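Local coordinates for protein endoglucanase E (Clostridium thermocellum, PDB 2WAO) that probably removes acetyl groups from plant cell-wall polysaccharides through its family 2 esterase domain, whose active site also binds cellulose chains, within a modular endo-1,4-beta-glucanase, at residues A[176-181]-A[190-195]; A[131-136]-A[170-175]; A[26-31]-A[199-204]. All coordinates share one frame; numbering follows the deposited sequence. Where two conformers were deposited one is given.

Contact 1 (A[176-181]-A[190-195]). With BGC (beta-D-glucopyranose), chain B; BGC (beta-D-glucopyranose), chain C; FMT (formic acid), chain D.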
loop_
_atom_site.group_PDB
_atom_site.type_symbol
_atom_site.label_atom_id
_atom_site.label_comp_id
_atom_site.label_asym_id
_atom_site.label_seq_id
_atom_site.Cartn_x
_atom_site.Cartn_y
_atom_site.Cartn_z
ATOM N N SER A 176 -9.340 2.620 1.942
ATOM C CA SER A 176 -10.367 1.646 2.362
ATOM C C SER A 176 -11.760 2.051 1.870
ATOM O O SER A 176 -12.132 3.226 1.951
ATOM C CB SER A 176 -10.359 1.456 3.870
ATOM O OG SER A 176 -9.369 0.516 4.228
ATOM N N GLY A 177 -12.475 1.092 1.285
ATOM C CA GLY A 177 -13.843 1.305 0.775
ATOM C C GLY A 177 -13.962 1.948 -0.602
ATOM O O GLY A 177 -15.071 2.131 -1.079
ATOM N N ILE A 178 -12.842 2.311 -1.243
ATOM C CA ILE A 178 -12.902 3.043 -2.509
ATOM C C ILE A 178 -13.171 2.082 -3.688
ATOM O O ILE A 178 -12.780 0.896 -3.627
ATOM C CB ILE A 178 -11.561 3.813 -2.743
ATOM C CG1 ILE A 178 -11.835 5.098 -3.551
ATOM C CG2 ILE A 178 -10.434 2.907 -3.373
ATOM C CD1 ILE A 178 -10.631 6.070 -3.566
ATOM N N GLY A 179 -13.778 2.598 -4.748
ATOM C CA GLY A 179 -14.019 1.790 -5.943
ATOM C C GLY A 179 -13.768 2.605 -7.192
ATOM O O GLY A 179 -13.297 3.776 -7.147
ATOM N N LEU A 180 -14.083 1.972 -8.317
ATOM C CA LEU A 180 -13.967 2.590 -9.593
ATOM C C LEU A 180 -15.223 3.396 -9.942
ATOM O O LEU A 180 -15.117 4.462 -10.615
ATOM C CB LEU A 180 -13.788 1.543 -10.699
ATOM C CG LEU A 180 -12.340 1.088 -10.699
ATOM C CD1 LEU A 180 -12.161 -0.284 -11.270
ATOM C CD2 LEU A 180 -11.479 2.134 -11.458
ATOM N N THR A 181 -16.393 2.860 -9.578
ATOM C CA THR A 181 -17.684 3.586 -9.891
ATOM C C THR A 181 -18.456 4.026 -8.657
ATOM O O THR A 181 -19.413 4.845 -8.765
ATOM C CB THR A 181 -18.667 2.707 -10.752
ATOM O OG1 THR A 181 -19.197 1.665 -9.935
ATOM C CG2 THR A 181 -17.943 2.114 -11.949
ATOM N N PRO A 190 -14.914 10.793 -3.195
ATOM C CA PRO A 190 -13.957 10.639 -4.287
ATOM C C PRO A 190 -13.736 9.153 -4.615
ATOM O O PRO A 190 -13.738 8.313 -3.731
ATOM C CB PRO A 190 -12.668 11.247 -3.710
ATOM C CG PRO A 190 -13.191 12.276 -2.621
ATOM C CD PRO A 190 -14.361 11.550 -2.037
ATOM N N LEU A 191 -13.556 8.859 -5.886
ATOM C CA LEU A 191 -13.317 7.481 -6.327
ATOM C C LEU A 191 -11.823 7.350 -6.589
ATOM O O LEU A 191 -11.068 8.333 -6.470
ATOM C CB LEU A 191 -14.154 7.188 -7.577
ATOM C CG LEU A 191 -15.687 7.178 -7.410
ATOM C CD1 LEU A 191 -16.393 7.035 -8.746
ATOM C CD2 LEU A 191 -16.088 6.048 -6.429
ATOM N N ILE A 192 -11.384 6.156 -6.984
ATOM C CA ILE A 192 -9.936 5.955 -7.060
ATOM C C ILE A 192 -9.279 6.960 -8.012
ATOM O O ILE A 192 -8.193 7.521 -7.695
ATOM C CB ILE A 192 -9.575 4.461 -7.360
ATOM C CG1 ILE A 192 -8.028 4.280 -7.300
ATOM C CG2 ILE A 192 -10.184 4.030 -8.694
ATOM C CD1 ILE A 192 -7.525 4.435 -5.789
ATOM N N MET A 193 -9.890 7.261 -9.158
ATOM C CA MET A 193 -9.202 8.147 -10.115
ATOM C C MET A 193 -9.089 9.578 -9.604
ATOM O O MET A 193 -8.229 10.341 -10.063
ATOM C CB MET A 193 -9.828 8.094 -11.502
ATOM C CG MET A 193 -9.195 7.000 -12.417
ATOM S SD MET A 193 -7.561 7.443 -13.074
ATOM C CE MET A 193 -7.955 8.974 -13.923
ATOM N N ASP A 194 -9.953 9.924 -8.643
ATOM C CA ASP A 194 -9.916 11.242 -8.003
ATOM C C ASP A 194 -8.799 11.340 -6.961
ATOM O O ASP A 194 -8.292 12.434 -6.705
ATOM C CB ASP A 194 -11.250 11.569 -7.321
ATOM C CG ASP A 194 -12.484 11.447 -8.254
ATOM O OD1 ASP A 194 -12.408 11.890 -9.419
ATOM O OD2 ASP A 194 -13.561 10.920 -7.787
ATOM N N ARG A 195 -8.423 10.241 -6.305
ATOM C CA ARG A 195 -7.395 10.318 -5.234
ATOM C C ARG A 195 -6.001 9.999 -5.762
ATOM O O ARG A 195 -4.993 10.466 -5.232
ATOM C CB ARG A 195 -7.749 9.330 -4.109
ATOM C CG ARG A 195 -9.157 9.597 -3.459
ATOM C CD ARG A 195 -9.134 9.184 -2.041
ATOM N NE ARG A 195 -10.376 9.276 -1.269
ATOM C CZ ARG A 195 -10.737 10.356 -0.562
ATOM N NH1 ARG A 195 -10.022 11.484 -0.614
ATOM N NH2 ARG A 195 -11.849 10.310 0.171
HETATM C C2 BGC B . -15.539 2.829 4.666
HETATM C C3 BGC B . -14.431 3.839 4.986
HETATM C C4 BGC B . -14.084 3.826 6.476
HETATM C C5 BGC B . -13.689 2.414 6.863
HETATM C C6 BGC B . -13.195 2.318 8.318
HETATM C C1 BGC B . -15.197 1.484 5.298
HETATM O O2 BGC B . -15.737 2.691 3.265
HETATM O O3 BGC B . -14.774 5.124 4.507
HETATM O O4 BGC B . -12.968 4.662 6.708
HETATM O O5 BGC B . -14.869 1.654 6.663
HETATM O O6 BGC B . -14.283 2.234 9.200
HETATM C C2 BGC C . -17.288 -2.541 6.616
HETATM C C3 BGC C . -17.260 -1.043 6.353
HETATM C C4 BGC C . -16.033 -0.690 5.505
HETATM C C5 BGC C . -16.054 -1.546 4.218
HETATM C C6 BGC C . -14.923 -1.243 3.214
HETATM C C1 BGC C . -17.213 -3.300 5.295
HETATM O O2 BGC C . -18.458 -2.866 7.374
HETATM O O3 BGC C . -17.210 -0.338 7.600
HETATM O O4 BGC C . -16.295 0.584 5.188
HETATM O O5 BGC C . -16.046 -2.923 4.588
HETATM O O6 BGC C . -13.677 -1.480 3.845
HETATM C C FMT D . -12.360 -2.679 -0.332
HETATM O O1 FMT D . -12.724 -1.917 0.576
HETATM O O2 FMT D . -12.061 -3.877 -0.235
HETATM O O HOH W 1 -12.540 6.148 -10.614
#
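I178 lays its CD1 methyl against the peptide joining L191 to I192, 3.5 Å from I192 N, just where the helix 192-195 begins. Its side chain crosses that of I192 at about a right angle, CG2 of I178 standing 4.1 Å from CD1 of I192. CD1 of I178 also reaches CG and CD of R195 and lies at the edge of its guanidinium, near the plane, while P190 CG sits over one face of that group; W175 makes a cation-pi contact with it.

L180 runs alongside I192 with the same heading, L180 CD2 being 3.6 Å from I192 CG2. L191 turns back over the loop: with CG anti to the carbonyl carbon (chi1 -66°), its CD1 comes to 3.4 Å from L180 O and also touches the T181 carbonyl carbon, while CD2 lies close to G179 O.

One direct hydrogen bond joins the backbones, I192 N to G179 O at 3.1 Å, nearly straight at 164°. Water 1 adds a second link, donating to L180 O and accepting from M193 N. L191 is the N-cap residue; its N gives a 2.8 Å bond to D194 OD2, met on the anti side and 26° out of the carboxylate plane, the side-chain-to-backbone half of a capping box.

The other end of 176-181 belongs to the glycan pocket. G177 N donates to the formate atom O1, and G177 CA packs at 3.4 Å from O2 of the chain B glucose. Chemically, then, the I192 and M193 amides, at the start of the helix, reach loop carbonyls, one directly and one through water, and the branched side chains shield that junction. The loop leaving the sugar site is thereby tied to the helix start by backbone polarity and apolar packing together.

Contact 2 (A[131-136]-A[170-175]); sequences SITCAY and ANMIAW. With BGC (beta-D-glucopyranose), chain C; BGC (beta-D-glucopyranose), chain B; FMT (formic acid), chain D.
The turn that starts at S131 comes just after strand 123-129, consistent with the GDSL serine block of SGNH hydrolases, so S131 is probably the nucleophile. It packs against the end of strand 168-174 mainly through C134, T133 and A174. A174 CB points into the turn and meets C134 SG and T133 OG1, each at 3.6 Å; C134 SG also lies 3.5 Å from A174 O. T133 OG1 is buried here and has no polar partner in the model. M172, bent at chi3 (71°), was deposited in two conformers, and the approach of its CE to T133 O in the one given is doubtfully short.

On the sugar side, S131 OG, in the conformer given, accepts a 2.6 Å hydrogen bond from O6 of the chain C glucose. Y136, its CG anti to the backbone N (chi1 -180°), carries its ring beside the glycan, with CE1 3.4 Å from that O6. H310 stacks on this ring, and D308 holds its hydroxyl.

A135 closes the turn in a Schellman motif. Strand 168-174 is an outermost strand of the parallel sheet, paired with 123-129; helix 158-165 packs on T133 and M172, and helix 313-331 on I132 and A135.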
loop_
_atom_site.group_PDB
_atom_site.type_symbol
_atom_site.label_atom_id
_atom_site.label_comp_id
_atom_site.label_asym_id
_atom_site.label_seq_id
_atom_site.Cartn_x
_atom_site.Cartn_y
_atom_site.Cartn_z
ATOM N N SER A 131 -9.399 -1.520 0.540
ATOM C CA SER A 131 -9.145 -1.972 1.909
ATOM C C SER A 131 -8.193 -3.143 1.956
ATOM O O SER A 131 -7.446 -3.278 2.897
ATOM C CB SER A 131 -10.444 -2.399 2.594
ATOM O OG SER A 131 -11.397 -1.347 2.553
ATOM N N ILE A 132 -8.256 -4.006 0.920
ATOM C CA ILE A 132 -7.454 -5.209 0.862
ATOM C C ILE A 132 -5.977 -4.778 0.785
ATOM O O ILE A 132 -5.138 -5.311 1.505
ATOM C CB ILE A 132 -7.848 -6.091 -0.353
ATOM C CG1 ILE A 132 -9.322 -6.555 -0.206
ATOM C CG2 ILE A 132 -6.925 -7.382 -0.371
ATOM C CD1 ILE A 132 -9.945 -7.024 -1.519
ATOM N N THR A 133 -5.667 -3.775 -0.035
ATOM C CA THR A 133 -4.246 -3.351 -0.128
ATOM C C THR A 133 -3.755 -2.486 1.004
ATOM O O THR A 133 -2.583 -2.540 1.380
ATOM C CB THR A 133 -3.712 -3.071 -1.604
ATOM O OG1 THR A 133 -2.838 -1.927 -1.758
ATOM C CG2 THR A 133 -4.638 -3.327 -2.631
ATOM N N CYS A 134 -4.685 -1.806 1.647
ATOM C CA CYS A 134 -4.451 -1.152 2.967
ATOM C C CYS A 134 -4.172 -2.163 4.106
ATOM O O CYS A 134 -3.661 -1.766 5.164
ATOM C CB CYS A 134 -5.687 -0.298 3.340
ATOM S SG CYS A 134 -5.839 1.193 2.312
ATOM N N ALA A 135 -4.539 -3.435 3.900
ATOM C CA ALA A 135 -4.480 -4.483 4.936
ATOM C C ALA A 135 -5.406 -4.128 6.127
ATOM O O ALA A 135 -5.074 -4.464 7.272
ATOM C CB ALA A 135 -3.051 -4.713 5.455
ATOM N N TYR A 136 -6.515 -3.430 5.845
ATOM C CA TYR A 136 -7.629 -3.238 6.807
ATOM C C TYR A 136 -7.851 -4.532 7.619
ATOM O O TYR A 136 -8.088 -5.632 7.060
ATOM C CB TYR A 136 -8.880 -2.912 5.985
ATOM C CG TYR A 136 -10.211 -2.649 6.682
ATOM C CD1 TYR A 136 -10.934 -1.484 6.373
ATOM C CD2 TYR A 136 -10.799 -3.591 7.526
ATOM C CE1 TYR A 136 -12.148 -1.242 6.926
ATOM C CE2 TYR A 136 -12.071 -3.333 8.142
ATOM C CZ TYR A 136 -12.733 -2.187 7.780
ATOM O OH TYR A 136 -13.979 -1.917 8.295
ATOM N N ALA A 170 7.903 -0.278 -2.890
ATOM C CA ALA A 170 6.486 -0.249 -3.277
ATOM C C ALA A 170 5.851 1.035 -2.779
ATOM O O ALA A 170 6.142 1.478 -1.657
ATOM C CB ALA A 170 5.751 -1.470 -2.757
ATOM N N ASN A 171 5.065 1.674 -3.649
ATOM C CA ASN A 171 4.161 2.738 -3.234
ATOM C C ASN A 171 2.720 2.148 -3.200
ATOM O O ASN A 171 2.273 1.521 -4.168
ATOM C CB ASN A 171 4.280 3.981 -4.111
ATOM C CG ASN A 171 5.628 4.717 -3.938
ATOM O OD1 ASN A 171 6.480 4.356 -3.082
ATOM N ND2 ASN A 171 5.826 5.746 -4.747
ATOM N N MET A 172 2.025 2.329 -2.071
ATOM C CA MET A 172 0.703 1.723 -1.875
ATOM C C MET A 172 -0.404 2.775 -1.920
ATOM O O MET A 172 -0.752 3.398 -0.899
ATOM C CB MET A 172 0.641 0.884 -0.579
ATOM C CG MET A 172 1.641 -0.277 -0.520
ATOM S SD MET A 172 1.841 -1.030 1.124
ATOM C CE MET A 172 0.279 -1.909 1.391
ATOM N N ILE A 173 -0.965 2.944 -3.111
ATOM C CA ILE A 173 -1.941 3.996 -3.350
ATOM C C ILE A 173 -3.322 3.388 -3.147
ATOM O O ILE A 173 -3.970 2.924 -4.096
ATOM C CB ILE A 173 -1.729 4.686 -4.731
ATOM C CG1 ILE A 173 -0.249 5.118 -4.885
ATOM C CG2 ILE A 173 -2.683 5.864 -4.834
ATOM C CD1 ILE A 173 0.305 5.945 -3.671
ATOM N N ALA A 174 -3.755 3.374 -1.880
ATOM C CA ALA A 174 -4.928 2.557 -1.517
ATOM C C ALA A 174 -5.748 3.299 -0.476
ATOM O O ALA A 174 -5.213 4.005 0.368
ATOM C CB ALA A 174 -4.481 1.221 -1.014
ATOM N N TRP A 175 -7.047 3.096 -0.534
ATOM C CA TRP A 175 -7.986 3.836 0.340
ATOM C C TRP A 175 -9.121 2.889 0.654
ATOM O O TRP A 175 -9.776 2.377 -0.271
ATOM C CB TRP A 175 -8.514 5.053 -0.435
ATOM C CG TRP A 175 -9.255 6.033 0.440
ATOM C CD1 TRP A 175 -10.538 5.910 0.896
ATOM C CD2 TRP A 175 -8.764 7.295 0.910
ATOM N NE1 TRP A 175 -10.878 7.036 1.648
ATOM C CE2 TRP A 175 -9.808 7.898 1.658
ATOM C CE3 TRP A 175 -7.519 7.977 0.782
ATOM C CZ2 TRP A 175 -9.654 9.157 2.305
ATOM C CZ3 TRP A 175 -7.368 9.230 1.414
ATOM C CH2 TRP A 175 -8.442 9.814 2.151
HETATM C C2 BGC C . -17.288 -2.541 6.616
HETATM C C3 BGC C . -17.260 -1.043 6.353
HETATM C C4 BGC C . -16.033 -0.690 5.505
HETATM C C5 BGC C . -16.054 -1.546 4.218
HETATM C C6 BGC C . -14.923 -1.243 3.214
HETATM C C1 BGC C . -17.213 -3.300 5.295
HETATM O O2 BGC C . -18.458 -2.866 7.374
HETATM O O3 BGC C . -17.210 -0.338 7.600
HETATM O O4 BGC C . -16.295 0.584 5.188
HETATM O O5 BGC C . -16.046 -2.923 4.588
HETATM O O6 BGC C . -13.677 -1.480 3.845
HETATM C C2 BGC B . -15.539 2.829 4.666
HETATM C C3 BGC B . -14.431 3.839 4.986
HETATM C C4 BGC B . -14.084 3.826 6.476
HETATM C C5 BGC B . -13.689 2.414 6.863
HETATM C C6 BGC B . -13.195 2.318 8.318
HETATM C C1 BGC B . -15.197 1.484 5.298
HETATM O O2 BGC B . -15.737 2.691 3.265
HETATM O O3 BGC B . -14.774 5.124 4.507
HETATM O O4 BGC B . -12.968 4.662 6.708
HETATM O O5 BGC B . -14.869 1.654 6.663
HETATM O O6 BGC B . -14.283 2.234 9.200
HETATM C C FMT D . -12.360 -2.679 -0.332
HETATM O O1 FMT D . -12.724 -1.917 0.576
HETATM O O2 FMT D . -12.061 -3.877 -0.235
#

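Contact 3 (A[26-31]-A[199-204])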
loop_
_atom_site.group_PDB
_atom_site.type_symbol
_atom_site.label_atom_id
_atom_site.label_comp_id
_atom_site.label_asym_id
_atom_site.label_seq_id
_atom_site.Cartn_x
_atom_site.Cartn_y
_atom_site.Cartn_z
ATOM N N LYS A 26 6.337 15.245 4.631
ATOM C CA LYS A 26 4.993 14.831 4.955
ATOM C C LYS A 26 4.582 13.706 4.037
ATOM O O LYS A 26 5.000 13.662 2.878
ATOM C CB LYS A 26 4.020 15.978 4.736
ATOM C CG LYS A 26 4.214 17.171 5.665
ATOM C CD LYS A 26 2.998 18.058 5.539
ATOM C CE LYS A 26 3.463 19.469 5.462
ATOM N NZ LYS A 26 2.318 20.422 5.424
ATOM N N CYS A 27 3.775 12.783 4.571
ATOM C CA CYS A 27 3.303 11.633 3.780
ATOM C C CYS A 27 1.935 11.196 4.307
ATOM O O CYS A 27 1.504 11.636 5.395
ATOM C CB CYS A 27 4.274 10.463 3.804
ATOM S SG CYS A 27 4.314 9.685 5.393
ATOM N N ALA A 28 1.251 10.360 3.524
ATOM C CA ALA A 28 -0.113 9.954 3.869
ATOM C C ALA A 28 -0.350 8.479 3.565
ATOM O O ALA A 28 -0.923 7.748 4.372
ATOM C CB ALA A 28 -1.116 10.794 3.123
ATOM N N TRP A 29 0.108 8.025 2.408
ATOM C CA TRP A 29 -0.296 6.684 1.963
ATOM C C TRP A 29 0.225 5.550 2.834
ATOM O O TRP A 29 1.356 5.608 3.367
ATOM C CB TRP A 29 0.057 6.455 0.502
ATOM C CG TRP A 29 -0.624 7.430 -0.433
ATOM C CD1 TRP A 29 -0.041 8.513 -1.040
ATOM C CD2 TRP A 29 -2.001 7.432 -0.846
ATOM N NE1 TRP A 29 -0.972 9.175 -1.833
ATOM C CE2 TRP A 29 -2.175 8.537 -1.726
ATOM C CE3 TRP A 29 -3.101 6.570 -0.612
ATOM C CZ2 TRP A 29 -3.405 8.815 -2.356
ATOM C CZ3 TRP A 29 -4.313 6.846 -1.231
ATOM C CH2 TRP A 29 -4.467 7.969 -2.088
ATOM N N SER A 30 -0.599 4.497 2.953
ATOM C CA SER A 30 -0.183 3.244 3.605
ATOM C C SER A 30 1.242 2.861 3.193
ATOM O O SER A 30 1.610 2.914 2.021
ATOM C CB SER A 30 -1.060 2.070 3.146
ATOM O OG SER A 30 -2.397 2.262 3.473
ATOM N N GLY A 31 2.018 2.396 4.151
ATOM C CA GLY A 31 3.292 1.797 3.796
ATOM C C GLY A 31 4.388 2.830 3.480
ATOM O O GLY A 31 5.525 2.435 3.173
ATOM N N THR A 199 -0.281 13.337 -3.622
ATOM C CA THR A 199 0.679 13.006 -2.557
ATOM C C THR A 199 -0.076 12.979 -1.239
ATOM O O THR A 199 0.024 12.015 -0.482
ATOM C CB THR A 199 1.802 14.059 -2.464
ATOM O OG1 THR A 199 2.451 14.131 -3.735
ATOM C CG2 THR A 199 2.813 13.664 -1.401
ATOM N N LEU A 200 -0.803 14.066 -0.967
ATOM C CA LEU A 200 -1.580 14.184 0.259
ATOM C C LEU A 200 -3.019 14.412 -0.177
ATOM O O LEU A 200 -3.402 15.525 -0.530
ATOM C CB LEU A 200 -1.061 15.323 1.144
ATOM C CG LEU A 200 0.457 15.397 1.398
ATOM C CD1 LEU A 200 0.788 16.724 2.092
ATOM C CD2 LEU A 200 0.939 14.187 2.197
ATOM N N PRO A 201 -3.798 13.314 -0.239
ATOM C CA PRO A 201 -5.123 13.376 -0.841
ATOM C C PRO A 201 -6.102 14.290 -0.111
ATOM O O PRO A 201 -7.035 14.802 -0.732
ATOM C CB PRO A 201 -5.593 11.898 -0.843
ATOM C CG PRO A 201 -4.687 11.153 0.056
ATOM C CD PRO A 201 -3.407 11.939 0.170
ATOM N N TYR A 202 -5.913 14.523 1.188
ATOM C CA TYR A 202 -6.868 15.378 1.928
ATOM C C TYR A 202 -6.636 16.852 1.663
ATOM O O TYR A 202 -7.552 17.663 1.785
ATOM C CB TYR A 202 -6.735 15.188 3.444
ATOM C CG TYR A 202 -7.531 14.050 4.019
ATOM C CD1 TYR A 202 -8.799 13.754 3.542
ATOM C CD2 TYR A 202 -7.025 13.290 5.072
ATOM C CE1 TYR A 202 -9.553 12.696 4.072
ATOM C CE2 TYR A 202 -7.776 12.233 5.621
ATOM C CZ TYR A 202 -9.045 11.962 5.105
ATOM O OH TYR A 202 -9.779 10.920 5.613
ATOM N N SER A 203 -5.396 17.199 1.333
ATOM C CA SER A 203 -5.026 18.598 1.238
ATOM C C SER A 203 -4.673 19.088 -0.155
ATOM O O SER A 203 -4.259 20.246 -0.345
ATOM C CB SER A 203 -3.948 18.942 2.269
ATOM O OG SER A 203 -2.750 18.282 1.975
ATOM N N GLY A 204 -4.847 18.222 -1.139
ATOM C CA GLY A 204 -4.726 18.650 -2.535
ATOM C C GLY A 204 -3.306 18.844 -3.042
ATOM O O GLY A 204 -3.100 19.608 -3.983
HETATM O O HOH W 2 1.840 10.086 0.821
#
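The aromatic part of this contact is P201 against W29. The proline's CG lies over one face of the indole, 4.0 Å from the centroid of the six-membered ring and 29° off its normal, a CH-pi contact displaced toward the outer edge of the ring; CZ2 of W29 is the atom nearest to it. With CG anti to the carbonyl carbon (chi1 -61°), the tryptophan swings its ring across to the 199-204 segment.

Apolar packing continues through A28, whose CB points at that segment and meets P201 CD at 3.9 Å and L200 CD2 at 4.1 Å. The leucine's CD2 also rests on the C27 backbone, 3.8 Å from C27 C, while its CD1 approaches the aliphatic start of K26, 4.2 Å from K26 CB.

Polar linkage runs through water 2, which accepts from A28 N at 2.8 Å and donates to T199 O at 3.0 Å. The indole NE1 comes near the same carbonyl, but at a poor angle; its hydrogen bond goes to Y198 O, one residue earlier. Within 199-204, S203 N binds back to L200 O.

These residues join two modules: 26-31 begins with strand 26-27 of the antiparallel sheet in the family 2 N-terminal region and runs on as loop, and 199-204 belongs to the GDSL-like hydrolase region, just before the short strand 205-206. Y202 adds an edge-to-face contact to W175. The chemistry is that of an interdomain seam: apolar surfaces meet directly, while a water satisfies a backbone N-H on one side and a carbonyl on the other. The indole N-H, bound to Y198, gives the ring a polar attachment to the chain its face packs on.

How the contacts relate
From the N terminus, the chain leaves the antiparallel sheet at 26-31, and contact 3 closes the longest loop, 167 residues, when 199-204 comes back against it. Both other contacts fall within that loop, one after the other. Contact 2 joins the turn after strand 123-129 to the end of strand 168-174; contact 1 then makes a short closure between the loop leaving that strand and helix 192-195. Contacts 1 and 2 meet at the sugar site, where, in the conformer given, G177 N lies 3.0 Å from S131 OG, probably hydrogen-bonded. W29 of contact 3 touches A174 and R195, so the N-terminal module abuts both.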